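Local coordinates for uncharacterized protein (Pyrococcus furiosus, PDB 4XLZ), which probably removes an acetyl group from N,N'-diacetylchitobiose, as a metal-binding deacetylase of carbohydrate esterase family 14, at residues Lys53-Asp57 with Glu58-Val62; Glu77-Gly81 with His82-Leu86; Leu107-Asp111 with Thr112-Tyr116; Ser171-Asp174 with Ile175-Leu179; Leu207-Lys210 with Ala211-Ala214. All coordinates share one frame; numbering follows the deposited sequence.

Contact 1 (Lys53-Asp57 with Glu58-Val62); sequences KKLSD and EGVEV
Leu55, on the last turn of helix 43-57, packs against both valines of the chain that folds back against it, the tight part of the contact. Its CB lies 3.9 Å from Val62 CG2 and 4.1 Å from Val60 CB, while Leu55 CD2 approaches Val60 CG2 to 4.1 Å. Val62 touches through CG2, Val60 through both CB and CG2, the branch left beside the backbone N when CG1 is anti to it (chi1 -174°). The backbone between them is a Schellman motif: Val60 N donates to Leu55 O at 3.0 Å, and Gly59 N reaches Ser56 O at 2.8 Å from well above the carbonyl plane. Gly59 has a positive phi of 89°, where a side chain would press on the preceding carbonyl oxygen. A water accepts from Val62 N at 2.9 Å, donates to Val60 O and hydrogen-bonds with Ser56 OG, whose strongest partner is Leu99 O.

The other side is looser and faces solvent. Glu58 bends at chi2 (-57°) and lays CG against Lys54 O, while a water donates to both OE2 and that carbonyl oxygen; the exposed Asp57 makes a long ion pair with Lys53, whose NZ also bonds to Leu98 O.

The turn joins the helix and second strand of the beta-alpha-beta unit 33-38, 43-57, 61-68, with Val60 and Val62 resting on Val34 of the adjacent strand and Leu55 on Phe28.

Contact 2 (Glu77-Gly81 with His82-Leu86); sequences EKLSG and HELAL
The imidazole of His82 has Gly81 C and Ser80 OG lying obliquely to it, with CG 4.2 Å from Gly81 C, and Tyr71 meets the ring in an edge-to-face pair. The second flat group, the Glu83 carboxylate, is approached by Leu79 CD1, 3.8 Å from Glu83 OE1. Both belong to the N-terminal cap of helix 81-99, with Ser80 as N-cap. Its OG sits in the crowded position between backbone N and carbonyl carbon (chi1 70°), which carries it to Glu83 N at 3.1 Å; the nearly straight bond (168° at the hydrogen) occupies an amide that has no helical carbonyl before it. Ser80 O meanwhile accepts from Leu84 N at 2.9 Å, starting the regular helical pattern.

Leu79, just before the cap, crosses Leu84 at about a right angle, and its CD2 touches Leu84 CD1 at 3.9 Å. This pairing of the residue before the N-cap with the fourth residue after it is a hydrophobic staple. Farther round the helix, His82 packs on Asn108 of a second subunit. A direct bond from Ser80 N to the Glu83 carboxylate would complete a capping box; here a water takes that place, accepting from Ser80 N at 2.9 Å and donating to Glu83 OE1.

Contact 3 (Leu107-Asp111 with Thr112-Tyr116); sequences LNYRD and TELPY
Tyr109 makes the apolar part of the contact. Its CD2 lies 3.7 Å from Leu114 CD1, and its CD1 lies 3.5 Å from Pro115 CD, the proline crossing the tyrosine at about a right angle. Tyr109 OH is hydrogen-bonded to Asp123. Replacing Tyr109 by an alanine removes the ring, and would probably open a gap beside Leu114 and Pro115 and leave Asp123 without this hydroxyl.

One hydrogen bond closes the turn: Glu113 N donates to Arg110 O at 2.8 Å (137° at the hydrogen). Thr112 OG1, placed between its own N and carbonyl carbon (chi1 68°), adds a side-chain bond within it, giving its proton to Asp111 O at 2.6 Å, in the carbonyl plane and on a lone pair.

The charged side chains of Arg110 and Glu113 run side by side, their flat groups turned 41° apart. NE and OE2 are 4.4 Å apart with no N-H aimed at the oxygen; a water bridges other atoms of the two groups, accepting from Arg110 NH1 at 3.0 Å and donating to Glu113 OE1 at 2.7 Å. Arg110 NH1 also donates to Asn108 O of a second subunit, and Glu113 OE1 pairs with Arg118 of a third.

Arg110 to Glu113 form a type II beta turn, flanked by the Tyr109 packing, at the C-terminal end of outermost strand 103-109 of the parallel sheet, where Asp111 packs on the cadmium ligand His40.

Contact 4 (Ser171-Asp174 with Ile175-Leu179); sequences SNID and IDIGL
The Schellman motif that ends helix 172-176 is closed by Leu179 N and Asp174 O, 2.8 Å apart, and by Gly178 N donating to Ile175 O at 3.1 Å, with Gly178 at positive phi. Asp174 O takes a second hydrogen bond from Ile177 N at 3.2 Å, and the two donors come from opposite faces of its carbonyl plane. Ile177 N also reaches Ile173 O at 3.0 Å.

Within the same turn, Asp176 reaches back to set OD1 3.3 Å from Ile173 CD1 and 3.5 Å from Asn172 ND2, with amide and carboxylate planes 79° apart. An alanine at Asp176, lacking the carboxylate, is likely to leave a gap beside Ile173 CD1 and the Asn172 amide, which hydrogen-bonds to Trp106 O of a fourth subunit.

The Asp174 side chain crosses Leu179 at a slant, OD2 being 3.8 Å from Leu179 CD1. The charge of Asp174 is met by Arg129 of the same chain and Lys126 of the fourth subunit, so this helix end ties the fold to the subunit interface.

Contact 5 (Leu207-Lys210 with Ala211-Ala214); sequences LKLK and AIRA
Ala211 N donates to Leu207 O at 2.8 Å, the shortest polar bond of the contact and a fairly straight one (162° at the hydrogen). The next bond, from Ile212 N to Lys208 O at 2.9 Å, runs nearly along the C=O axis. At the far end Ala214 N still reaches Lys210 O at 3.0 Å, but its hydrogen is less well aimed (133°).

Among the side chains, Lys208 and Ile212 meet one turn apart. The lysine is fully extended with CG anti to the backbone N (chi1 174°), and its aliphatic part passes Ile212 CD1, which is 3.8 Å from both Lys208 CG and Lys208 CE. Such i to i+4 contacts are those of an alpha helix, here helix 205-213, which lies among helices 43-57, 81-99 and 221-240. Ile212 faces Ala45 and Ile46 on the first of these, Ala211 packs on Leu99 of the second, and Leu209 packs on Trp224 and Leu231 of the third. The buried lysine ends in polar company: Lys208 NZ forms a salt bridge with Glu248 and a hydrogen bond to Ile46 O.

Arg213 begins against the backbone, CB and CG each 3.5 Å from Leu209 O. Its chain then bends at chi2 and chi3 away from the helix, carrying the guanidinium to a salt bridge with Asp221 and a cation-pi contact with Trp224.

Two pairs of contacts touch in space. Contact 1 meets contact 5 where Lys53 CG lies 3.6 Å from Leu207 CD2, their centres about 17 Å apart. Contact 2 meets contact 3 through His82 CE1 and Arg110 NH2 at 4.2 Å. Contacts 1 and 3 involve neighbouring strands of one parallel sheet, yet sit on opposite sides of the chain's centre. Contact 4 is about 30 Å from contact 5 between nearest atoms, but shares the fourth subunit with contact 3. The cadmium site of His40, Asp43 and His151 adjoins contact 3, where Asp111 packs on His40; a bound cadmium ion lies about 7 Å from the Asp111 side chain, and a cadmium ion about 8 Å from that of Arg213 in contact 5.

Contact 1 (Lys53-Asp57 with Glu58-Val62)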
loop_
_atom_site.group_PDB
_atom_site.type_symbol
_atom_site.label_atom_id
_atom_site.label_comp_id
_atom_site.label_asym_id
_atom_site.label_seq_id
_atom_site.Cartn_x
_atom_site.Cartn_y
_atom_site.Cartn_z
ATOM N N LYS A 53 16.916 -14.824 32.024
ATOM C CA LYS A 53 18.054 -14.922 33.028
ATOM C C LYS A 53 18.464 -16.365 33.253
ATOM O O LYS A 53 19.671 -16.621 33.264
ATOM C CB LYS A 53 17.557 -14.276 34.292
ATOM C CG LYS A 53 18.719 -14.382 35.496
ATOM C CD LYS A 53 19.880 -13.470 35.146
ATOM C CE LYS A 53 21.139 -13.388 36.215
ATOM N NZ LYS A 53 21.930 -12.207 35.461
ATOM N N LYS A 54 17.557 -17.361 33.279
ATOM C CA LYS A 54 17.950 -18.766 33.395
ATOM C C LYS A 54 18.783 -19.171 32.274
ATOM O O LYS A 54 19.815 -19.880 32.347
ATOM C CB LYS A 54 16.752 -19.683 33.494
ATOM C CG LYS A 54 16.064 -19.613 34.869
ATOM C CD LYS A 54 14.988 -20.796 34.924
ATOM C CE LYS A 54 14.624 -21.465 36.344
ATOM N NZ LYS A 54 14.876 -20.552 37.511
ATOM N N LEU A 55 18.332 -18.768 31.069
ATOM C CA LEU A 55 19.113 -19.172 29.908
ATOM C C LEU A 55 20.501 -18.532 29.923
ATOM O O LEU A 55 21.524 -19.247 29.685
ATOM C CB LEU A 55 18.336 -18.671 28.586
ATOM C CG LEU A 55 17.131 -19.547 28.181
ATOM C CD1 LEU A 55 16.276 -18.709 27.156
ATOM C CD2 LEU A 55 17.349 -20.931 27.645
ATOM N N SER A 56 20.629 -17.230 30.174
ATOM C CA SER A 56 21.946 -16.567 30.169
ATOM C C SER A 56 22.868 -17.278 31.227
ATOM O O SER A 56 24.022 -17.477 30.940
ATOM C CB SER A 56 21.786 -15.114 30.644
ATOM O OG SER A 56 21.246 -14.468 29.554
ATOM N N ASP A 57 22.247 -17.554 32.342
ATOM C CA ASP A 57 23.059 -18.172 33.499
ATOM C C ASP A 57 23.571 -19.485 33.131
ATOM O O ASP A 57 24.643 -19.863 33.666
ATOM C CB ASP A 57 22.178 -18.311 34.780
ATOM C CG ASP A 57 22.024 -17.045 35.550
ATOM O OD1 ASP A 57 22.734 -16.023 35.320
ATOM O OD2 ASP A 57 21.124 -17.070 36.413
ATOM N N GLU A 58 22.891 -20.245 32.290
ATOM C CA GLU A 58 23.390 -21.534 31.712
ATOM C C GLU A 58 24.347 -21.355 30.553
ATOM O O GLU A 58 24.803 -22.338 30.004
ATOM C CB GLU A 58 22.217 -22.404 31.271
ATOM C CG GLU A 58 21.430 -22.901 32.434
ATOM C CD GLU A 58 22.341 -23.683 33.411
ATOM O OE1 GLU A 58 23.052 -24.612 32.950
ATOM O OE2 GLU A 58 22.386 -23.295 34.602
ATOM N N GLY A 59 24.684 -20.124 30.175
ATOM C CA GLY A 59 25.659 -19.875 29.139
ATOM C C GLY A 59 25.075 -19.801 27.719
ATOM O O GLY A 59 25.837 -19.710 26.738
ATOM N N VAL A 60 23.733 -19.799 27.680
ATOM C CA VAL A 60 23.045 -19.526 26.342
ATOM C C VAL A 60 23.236 -18.055 25.990
ATOM O O VAL A 60 23.063 -17.172 26.822
ATOM C CB VAL A 60 21.591 -19.888 26.488
ATOM C CG1 VAL A 60 20.884 -19.763 25.046
ATOM C CG2 VAL A 60 21.376 -21.345 26.846
ATOM N N GLU A 61 23.587 -17.766 24.729
ATOM C CA GLU A 61 23.674 -16.423 24.206
ATOM C C GLU A 61 22.257 -15.962 23.757
ATOM O O GLU A 61 21.664 -16.646 22.948
ATOM C CB GLU A 61 24.606 -16.368 22.959
ATOM C CG GLU A 61 24.826 -15.009 22.458
ATOM C CD GLU A 61 25.749 -14.905 21.248
ATOM O OE1 GLU A 61 26.319 -15.974 20.915
ATOM O OE2 GLU A 61 25.878 -13.799 20.704
ATOM N N VAL A 62 21.755 -15.005 24.520
ATOM C CA VAL A 62 20.366 -14.477 24.250
ATOM C C VAL A 62 20.556 -13.160 23.613
ATOM O O VAL A 62 21.228 -12.227 24.034
ATOM C CB VAL A 62 19.554 -14.289 25.571
ATOM C CG1 VAL A 62 18.195 -13.706 25.164
ATOM C CG2 VAL A 62 19.398 -15.603 26.339
HETATM O O HOH W 1 19.922 -21.253 34.775
HETATM O O HOH W 2 23.039 -14.202 27.007
#

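Contact 2 (Glu77-Gly81 with His82-Leu86)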
loop_
_atom_site.group_PDB
_atom_site.type_symbol
_atom_site.label_atom_id
_atom_site.label_comp_id
_atom_site.label_asym_id
_atom_site.label_seq_id
_atom_site.Cartn_x
_atom_site.Cartn_y
_atom_site.Cartn_z
ATOM N N GLU A 77 2.324 15.384 27.342
ATOM C CA GLU A 77 2.255 16.245 26.135
ATOM C C GLU A 77 3.615 16.985 25.875
ATOM O O GLU A 77 3.852 17.449 24.731
ATOM C CB GLU A 77 1.138 17.323 26.183
ATOM C CG GLU A 77 -0.279 16.858 25.671
ATOM C CD GLU A 77 -1.332 17.967 25.773
ATOM O OE1 GLU A 77 -2.266 17.778 26.588
ATOM O OE2 GLU A 77 -1.158 19.043 25.129
ATOM N N LYS A 78 4.495 17.033 26.886
ATOM C CA LYS A 78 5.797 17.713 26.593
ATOM C C LYS A 78 6.887 16.729 26.123
ATOM O O LYS A 78 8.048 17.182 25.862
ATOM C CB LYS A 78 6.299 18.514 27.825
ATOM C CG LYS A 78 5.422 19.846 28.047
ATOM C CD LYS A 78 5.607 20.425 29.523
ATOM C CE LYS A 78 5.978 19.316 30.604
ATOM N NZ LYS A 78 4.889 18.294 30.965
ATOM N N LEU A 79 6.625 15.430 26.087
ATOM C CA LEU A 79 7.736 14.508 25.749
ATOM C C LEU A 79 7.509 14.027 24.300
ATOM O O LEU A 79 6.513 13.265 24.105
ATOM C CB LEU A 79 7.671 13.351 26.655
ATOM C CG LEU A 79 8.735 12.289 26.454
ATOM C CD1 LEU A 79 10.155 12.936 26.563
ATOM C CD2 LEU A 79 8.614 11.102 27.408
ATOM N N SER A 80 8.420 14.384 23.418
ATOM C CA SER A 80 8.215 13.984 21.984
ATOM C C SER A 80 8.475 12.481 21.946
ATOM O O SER A 80 9.205 11.855 22.731
ATOM C CB SER A 80 9.191 14.743 21.087
ATOM O OG SER A 80 10.537 14.310 21.273
ATOM N N GLY A 81 7.966 11.879 20.839
ATOM C CA GLY A 81 8.286 10.458 20.644
ATOM C C GLY A 81 9.747 10.139 20.346
ATOM O O GLY A 81 10.255 9.098 20.640
ATOM N N HIS A 82 10.381 11.137 19.728
ATOM C CA HIS A 82 11.812 10.999 19.449
ATOM C C HIS A 82 12.650 10.890 20.755
ATOM O O HIS A 82 13.504 9.991 20.906
ATOM C CB HIS A 82 12.344 12.181 18.648
ATOM C CG HIS A 82 11.583 12.452 17.403
ATOM N ND1 HIS A 82 11.492 11.497 16.406
ATOM C CD2 HIS A 82 10.919 13.533 16.961
ATOM C CE1 HIS A 82 10.777 11.991 15.431
ATOM N NE2 HIS A 82 10.411 13.213 15.705
ATOM N N GLU A 83 12.326 11.859 21.636
ATOM C CA GLU A 83 12.963 11.771 22.941
ATOM C C GLU A 83 12.652 10.515 23.725
ATOM O O GLU A 83 13.529 9.847 24.278
ATOM C CB GLU A 83 12.727 13.023 23.787
ATOM C CG GLU A 83 13.640 13.026 25.056
ATOM C CD GLU A 83 13.595 14.397 25.807
ATOM O OE1 GLU A 83 12.855 15.327 25.386
ATOM O OE2 GLU A 83 14.397 14.442 26.840
ATOM N N LEU A 84 11.357 10.084 23.693
ATOM C CA LEU A 84 10.964 8.835 24.335
ATOM C C LEU A 84 11.755 7.677 23.791
ATOM O O LEU A 84 12.205 6.782 24.460
ATOM C CB LEU A 84 9.471 8.656 24.233
ATOM C CG LEU A 84 9.047 7.394 24.852
ATOM C CD1 LEU A 84 9.328 7.362 26.448
ATOM C CD2 LEU A 84 7.484 7.339 24.710
ATOM N N ALA A 85 11.858 7.621 22.424
ATOM C CA ALA A 85 12.542 6.474 21.880
ATOM C C ALA A 85 14.015 6.365 22.311
ATOM O O ALA A 85 14.523 5.277 22.567
ATOM C CB ALA A 85 12.453 6.571 20.283
ATOM N N LEU A 86 14.644 7.585 22.402
ATOM C CA LEU A 86 16.016 7.521 22.849
ATOM C C LEU A 86 16.117 7.075 24.336
ATOM O O LEU A 86 16.998 6.251 24.661
ATOM C CB LEU A 86 16.566 8.956 22.675
ATOM C CG LEU A 86 17.985 9.184 23.136
ATOM C CD1 LEU A 86 18.948 8.338 22.339
ATOM C CD2 LEU A 86 18.296 10.689 23.018
HETATM O O HOH W 3 10.926 15.804 23.874
#

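Contact 3 (Leu107-Asp111 with Thr112-Tyr116)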
loop_
_atom_site.group_PDB
_atom_site.type_symbol
_atom_site.label_atom_id
_atom_site.label_comp_id
_atom_site.label_asym_id
_atom_site.label_seq_id
_atom_site.Cartn_x
_atom_site.Cartn_y
_atom_site.Cartn_z
ATOM N N LEU A 107 14.973 -2.784 14.993
ATOM C CA LEU A 107 14.485 -2.573 13.578
ATOM C C LEU A 107 13.999 -1.202 13.371
ATOM O O LEU A 107 13.904 -0.746 12.200
ATOM C CB LEU A 107 13.307 -3.542 13.281
ATOM C CG LEU A 107 13.666 -5.015 13.373
ATOM C CD1 LEU A 107 12.528 -5.801 12.665
ATOM C CD2 LEU A 107 15.006 -5.450 12.701
ATOM N N ASN A 108 13.603 -0.453 14.453
ATOM C CA ASN A 108 13.226 0.945 14.413
ATOM C C ASN A 108 11.950 1.301 13.616
ATOM O O ASN A 108 11.754 2.431 13.340
ATOM C CB ASN A 108 14.403 1.867 13.876
ATOM C CG ASN A 108 15.629 1.926 14.884
ATOM O OD1 ASN A 108 16.762 1.666 14.481
ATOM N ND2 ASN A 108 15.369 2.253 15.960
ATOM N N TYR A 109 11.121 0.305 13.436
ATOM C CA TYR A 109 9.769 0.714 12.919
ATOM C C TYR A 109 9.051 1.545 14.020
ATOM O O TYR A 109 9.299 1.312 15.233
ATOM C CB TYR A 109 8.907 -0.555 12.522
ATOM C CG TYR A 109 9.552 -1.221 11.298
ATOM C CD1 TYR A 109 9.305 -0.668 10.053
ATOM C CD2 TYR A 109 10.294 -2.358 11.448
ATOM C CE1 TYR A 109 9.906 -1.196 8.902
ATOM C CE2 TYR A 109 10.877 -2.983 10.268
ATOM C CZ TYR A 109 10.696 -2.326 9.074
ATOM O OH TYR A 109 11.367 -2.890 7.988
ATOM N N ARG A 110 8.261 2.506 13.614
ATOM C CA ARG A 110 7.650 3.336 14.649
ATOM C C ARG A 110 6.543 2.526 15.354
ATOM O O ARG A 110 5.714 1.842 14.780
ATOM C CB ARG A 110 7.035 4.601 14.061
ATOM C CG ARG A 110 6.512 5.520 15.229
ATOM C CD ARG A 110 6.091 6.926 14.642
ATOM N NE ARG A 110 7.355 7.647 14.195
ATOM C CZ ARG A 110 7.321 8.808 13.543
ATOM N NH1 ARG A 110 6.149 9.368 13.224
ATOM N NH2 ARG A 110 8.450 9.400 13.171
ATOM N N ASP A 111 6.546 2.665 16.683
ATOM C CA ASP A 111 5.454 2.096 17.531
ATOM C C ASP A 111 4.105 2.517 17.038
ATOM O O ASP A 111 3.875 3.666 16.706
ATOM C CB ASP A 111 5.775 2.754 18.922
ATOM C CG ASP A 111 4.901 2.302 20.014
ATOM O OD1 ASP A 111 4.055 1.390 19.951
ATOM O OD2 ASP A 111 5.121 2.933 21.133
ATOM N N THR A 112 3.244 1.486 16.947
ATOM C CA THR A 112 1.824 1.558 16.460
ATOM C C THR A 112 1.802 1.504 14.924
ATOM O O THR A 112 0.699 1.536 14.349
ATOM C CB THR A 112 0.937 2.731 16.923
ATOM O OG1 THR A 112 1.330 4.001 16.409
ATOM C CG2 THR A 112 0.925 2.744 18.537
ATOM N N GLU A 113 2.987 1.409 14.298
ATOM C CA GLU A 113 3.102 1.504 12.817
ATOM C C GLU A 113 3.950 0.339 12.380
ATOM O O GLU A 113 4.473 0.416 11.190
ATOM C CB GLU A 113 3.711 2.850 12.383
ATOM C CG GLU A 113 2.871 4.034 13.022
ATOM C CD GLU A 113 3.247 5.395 12.536
ATOM O OE1 GLU A 113 2.580 6.354 12.960
ATOM O OE2 GLU A 113 4.326 5.552 11.785
ATOM N N LEU A 114 4.066 -0.776 13.049
ATOM C CA LEU A 114 4.813 -1.919 12.510
ATOM C C LEU A 114 4.117 -2.460 11.259
ATOM O O LEU A 114 2.974 -2.903 11.441
ATOM C CB LEU A 114 4.908 -2.999 13.617
ATOM C CG LEU A 114 5.683 -4.252 13.133
ATOM C CD1 LEU A 114 7.219 -3.923 12.780
ATOM C CD2 LEU A 114 5.657 -5.336 14.242
ATOM N N PRO A 115 4.729 -2.499 10.102
ATOM C CA PRO A 115 3.998 -3.111 8.975
ATOM C C PRO A 115 3.839 -4.566 9.093
ATOM O O PRO A 115 4.638 -5.262 9.760
ATOM C CB PRO A 115 4.905 -2.777 7.754
ATOM C CG PRO A 115 5.845 -1.639 8.248
ATOM C CD PRO A 115 6.038 -1.908 9.734
ATOM N N TYR A 116 2.847 -5.078 8.324
ATOM C CA TYR A 116 2.768 -6.537 8.164
ATOM C C TYR A 116 3.101 -6.793 6.671
ATOM O O TYR A 116 2.216 -6.653 5.786
ATOM C CB TYR A 116 1.351 -7.072 8.526
ATOM C CG TYR A 116 1.273 -8.538 8.345
ATOM C CD1 TYR A 116 0.540 -9.080 7.253
ATOM C CD2 TYR A 116 1.976 -9.415 9.181
ATOM C CE1 TYR A 116 0.422 -10.484 7.091
ATOM C CE2 TYR A 116 1.932 -10.795 9.008
ATOM C CZ TYR A 116 1.173 -11.332 7.919
ATOM O OH TYR A 116 1.085 -12.684 7.689
HETATM O O HOH W 4 3.228 8.881 13.584
#

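Contact 4 (Ser171-Asp174 with Ile175-Leu179)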
loop_
_atom_site.group_PDB
_atom_site.type_symbol
_atom_site.label_atom_id
_atom_site.label_comp_id
_atom_site.label_asym_id
_atom_site.label_seq_id
_atom_site.Cartn_x
_atom_site.Cartn_y
_atom_site.Cartn_z
ATOM N N SER A 171 14.048 -13.764 -0.172
ATOM C CA SER A 171 15.126 -12.792 0.065
ATOM C C SER A 171 16.490 -13.256 -0.467
ATOM O O SER A 171 17.466 -13.407 0.249
ATOM C CB SER A 171 15.132 -12.386 1.550
ATOM O OG SER A 171 15.707 -11.100 1.655
ATOM N N ASN A 172 16.482 -13.511 -1.783
ATOM C CA ASN A 172 17.615 -14.223 -2.354
ATOM C C ASN A 172 18.854 -13.365 -2.359
ATOM O O ASN A 172 19.930 -13.993 -2.515
ATOM C CB ASN A 172 17.286 -14.734 -3.834
ATOM C CG ASN A 172 17.110 -13.543 -4.821
ATOM O OD1 ASN A 172 16.201 -12.730 -4.656
ATOM N ND2 ASN A 172 18.074 -13.286 -5.627
ATOM N N ILE A 173 18.838 -12.028 -2.202
ATOM C CA ILE A 173 20.109 -11.280 -2.231
ATOM C C ILE A 173 20.916 -11.686 -0.974
ATOM O O ILE A 173 22.157 -11.624 -0.986
ATOM C CB ILE A 173 19.857 -9.792 -2.284
ATOM C CG1 ILE A 173 19.089 -9.494 -3.554
ATOM C CG2 ILE A 173 21.210 -9.023 -2.443
ATOM C CD1 ILE A 173 19.666 -10.081 -4.900
ATOM N N ASP A 174 20.283 -12.137 0.128
ATOM C CA ASP A 174 21.048 -12.627 1.294
ATOM C C ASP A 174 21.973 -13.741 0.852
ATOM O O ASP A 174 23.111 -13.677 1.248
ATOM C CB ASP A 174 20.008 -13.223 2.305
ATOM C CG ASP A 174 19.320 -12.210 3.147
ATOM O OD1 ASP A 174 18.372 -12.680 3.905
ATOM O OD2 ASP A 174 19.659 -10.978 3.112
ATOM N N ILE A 175 21.487 -14.706 0.091
ATOM C CA ILE A 175 22.267 -15.888 -0.265
ATOM C C ILE A 175 23.347 -15.359 -1.181
ATOM O O ILE A 175 24.546 -15.732 -1.024
ATOM C CB ILE A 175 21.371 -16.829 -1.061
ATOM C CG1 ILE A 175 20.576 -17.820 -0.202
ATOM C CG2 ILE A 175 22.179 -17.848 -1.877
ATOM C CD1 ILE A 175 19.704 -17.227 0.948
ATOM N N ASP A 176 23.035 -14.361 -2.037
ATOM C CA ASP A 176 24.090 -13.831 -2.936
ATOM C C ASP A 176 25.214 -13.107 -2.249
ATOM O O ASP A 176 26.312 -12.971 -2.841
ATOM C CB ASP A 176 23.510 -12.840 -3.977
ATOM C CG ASP A 176 22.442 -13.487 -4.855
ATOM O OD1 ASP A 176 21.540 -12.797 -5.294
ATOM O OD2 ASP A 176 22.401 -14.715 -5.037
ATOM N N ILE A 177 25.001 -12.546 -1.064
ATOM C CA ILE A 177 26.064 -11.844 -0.311
ATOM C C ILE A 177 26.617 -12.711 0.786
ATOM O O ILE A 177 27.425 -12.197 1.569
ATOM C CB ILE A 177 25.660 -10.527 0.276
ATOM C CG1 ILE A 177 24.484 -10.640 1.319
ATOM C CG2 ILE A 177 25.089 -9.598 -0.857
ATOM C CD1 ILE A 177 24.459 -9.507 2.337
ATOM N N GLY A 178 26.256 -13.983 0.846
ATOM C CA GLY A 178 26.920 -14.967 1.719
ATOM C C GLY A 178 26.172 -15.312 2.997
ATOM O O GLY A 178 26.672 -16.060 3.901
ATOM N N LEU A 179 24.928 -14.840 3.093
ATOM C CA LEU A 179 24.026 -15.248 4.221
ATOM C C LEU A 179 23.190 -16.418 3.784
ATOM O O LEU A 179 22.126 -16.237 3.108
ATOM C CB LEU A 179 23.077 -14.079 4.700
ATOM C CG LEU A 179 23.776 -12.858 5.192
ATOM C CD1 LEU A 179 22.568 -11.858 5.374
ATOM C CD2 LEU A 179 24.332 -13.300 6.622
#

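Contact 5 (Leu207-Lys210 with Ala211-Ala214)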
loop_
_atom_site.group_PDB
_atom_site.type_symbol
_atom_site.label_atom_id
_atom_site.label_comp_id
_atom_site.label_asym_id
_atom_site.label_seq_id
_atom_site.Cartn_x
_atom_site.Cartn_y
_atom_site.Cartn_z
ATOM N N LEU A 207 14.150 -10.281 40.585
ATOM C CA LEU A 207 15.074 -9.836 39.490
ATOM C C LEU A 207 14.195 -9.477 38.226
ATOM O O LEU A 207 14.476 -8.408 37.630
ATOM C CB LEU A 207 16.072 -10.910 39.189
ATOM C CG LEU A 207 17.028 -10.484 38.019
ATOM C CD1 LEU A 207 17.727 -9.114 38.332
ATOM C CD2 LEU A 207 18.011 -11.612 37.635
ATOM N N LYS A 208 13.271 -10.357 37.885
ATOM C CA LYS A 208 12.380 -10.044 36.713
ATOM C C LYS A 208 11.727 -8.719 36.946
ATOM O O LYS A 208 11.681 -7.824 36.061
ATOM C CB LYS A 208 11.310 -11.137 36.603
ATOM C CG LYS A 208 10.285 -10.737 35.485
ATOM C CD LYS A 208 9.402 -11.925 35.257
ATOM C CE LYS A 208 8.405 -11.416 34.132
ATOM N NZ LYS A 208 7.780 -12.530 33.440
ATOM N N LEU A 209 11.100 -8.460 38.119
ATOM C CA LEU A 209 10.445 -7.218 38.274
ATOM C C LEU A 209 11.386 -5.997 38.269
ATOM O O LEU A 209 11.028 -4.923 37.793
ATOM C CB LEU A 209 9.635 -7.169 39.653
ATOM C CG LEU A 209 8.596 -8.269 39.674
ATOM C CD1 LEU A 209 7.915 -8.182 41.110
ATOM C CD2 LEU A 209 7.397 -7.887 38.764
ATOM N N LYS A 210 12.636 -6.203 38.756
ATOM C CA LYS A 210 13.603 -5.120 38.657
ATOM C C LYS A 210 13.940 -4.784 37.154
ATOM O O LYS A 210 14.106 -3.567 36.824
ATOM C CB LYS A 210 14.871 -5.527 39.458
ATOM C CG LYS A 210 15.931 -4.442 39.426
ATOM C CD LYS A 210 17.272 -4.937 40.170
ATOM C CE LYS A 210 18.172 -3.694 40.257
ATOM N NZ LYS A 210 19.516 -4.226 40.717
ATOM N N ALA A 211 14.108 -5.877 36.402
ATOM C CA ALA A 211 14.397 -5.666 34.958
ATOM C C ALA A 211 13.249 -4.998 34.254
ATOM O O ALA A 211 13.447 -4.219 33.263
ATOM C CB ALA A 211 14.799 -7.031 34.314
ATOM N N ILE A 212 12.020 -5.285 34.672
ATOM C CA ILE A 212 10.867 -4.522 34.100
ATOM C C ILE A 212 10.839 -3.046 34.475
ATOM O O ILE A 212 10.686 -2.133 33.687
ATOM C CB ILE A 212 9.530 -5.256 34.454
ATOM C CG1 ILE A 212 9.612 -6.656 33.817
ATOM C CG2 ILE A 212 8.345 -4.423 34.042
ATOM C CD1 ILE A 212 8.433 -7.598 34.408
ATOM N N ARG A 213 11.096 -2.799 35.833
ATOM C CA ARG A 213 11.032 -1.430 36.284
ATOM C C ARG A 213 12.174 -0.554 35.768
ATOM O O ARG A 213 12.047 0.686 35.801
ATOM C CB ARG A 213 10.995 -1.429 37.890
ATOM C CG ARG A 213 9.657 -1.789 38.413
ATOM C CD ARG A 213 9.286 -0.914 39.699
ATOM N NE ARG A 213 8.877 0.402 39.304
ATOM C CZ ARG A 213 8.322 1.341 40.084
ATOM N NH1 ARG A 213 8.138 1.121 41.457
ATOM N NH2 ARG A 213 8.065 2.507 39.610
ATOM N N ALA A 214 13.246 -1.218 35.241
ATOM C CA ALA A 214 14.306 -0.480 34.582
ATOM C C ALA A 214 13.779 0.380 33.370
ATOM O O ALA A 214 14.380 1.416 33.004
ATOM C CB ALA A 214 15.369 -1.395 34.075
#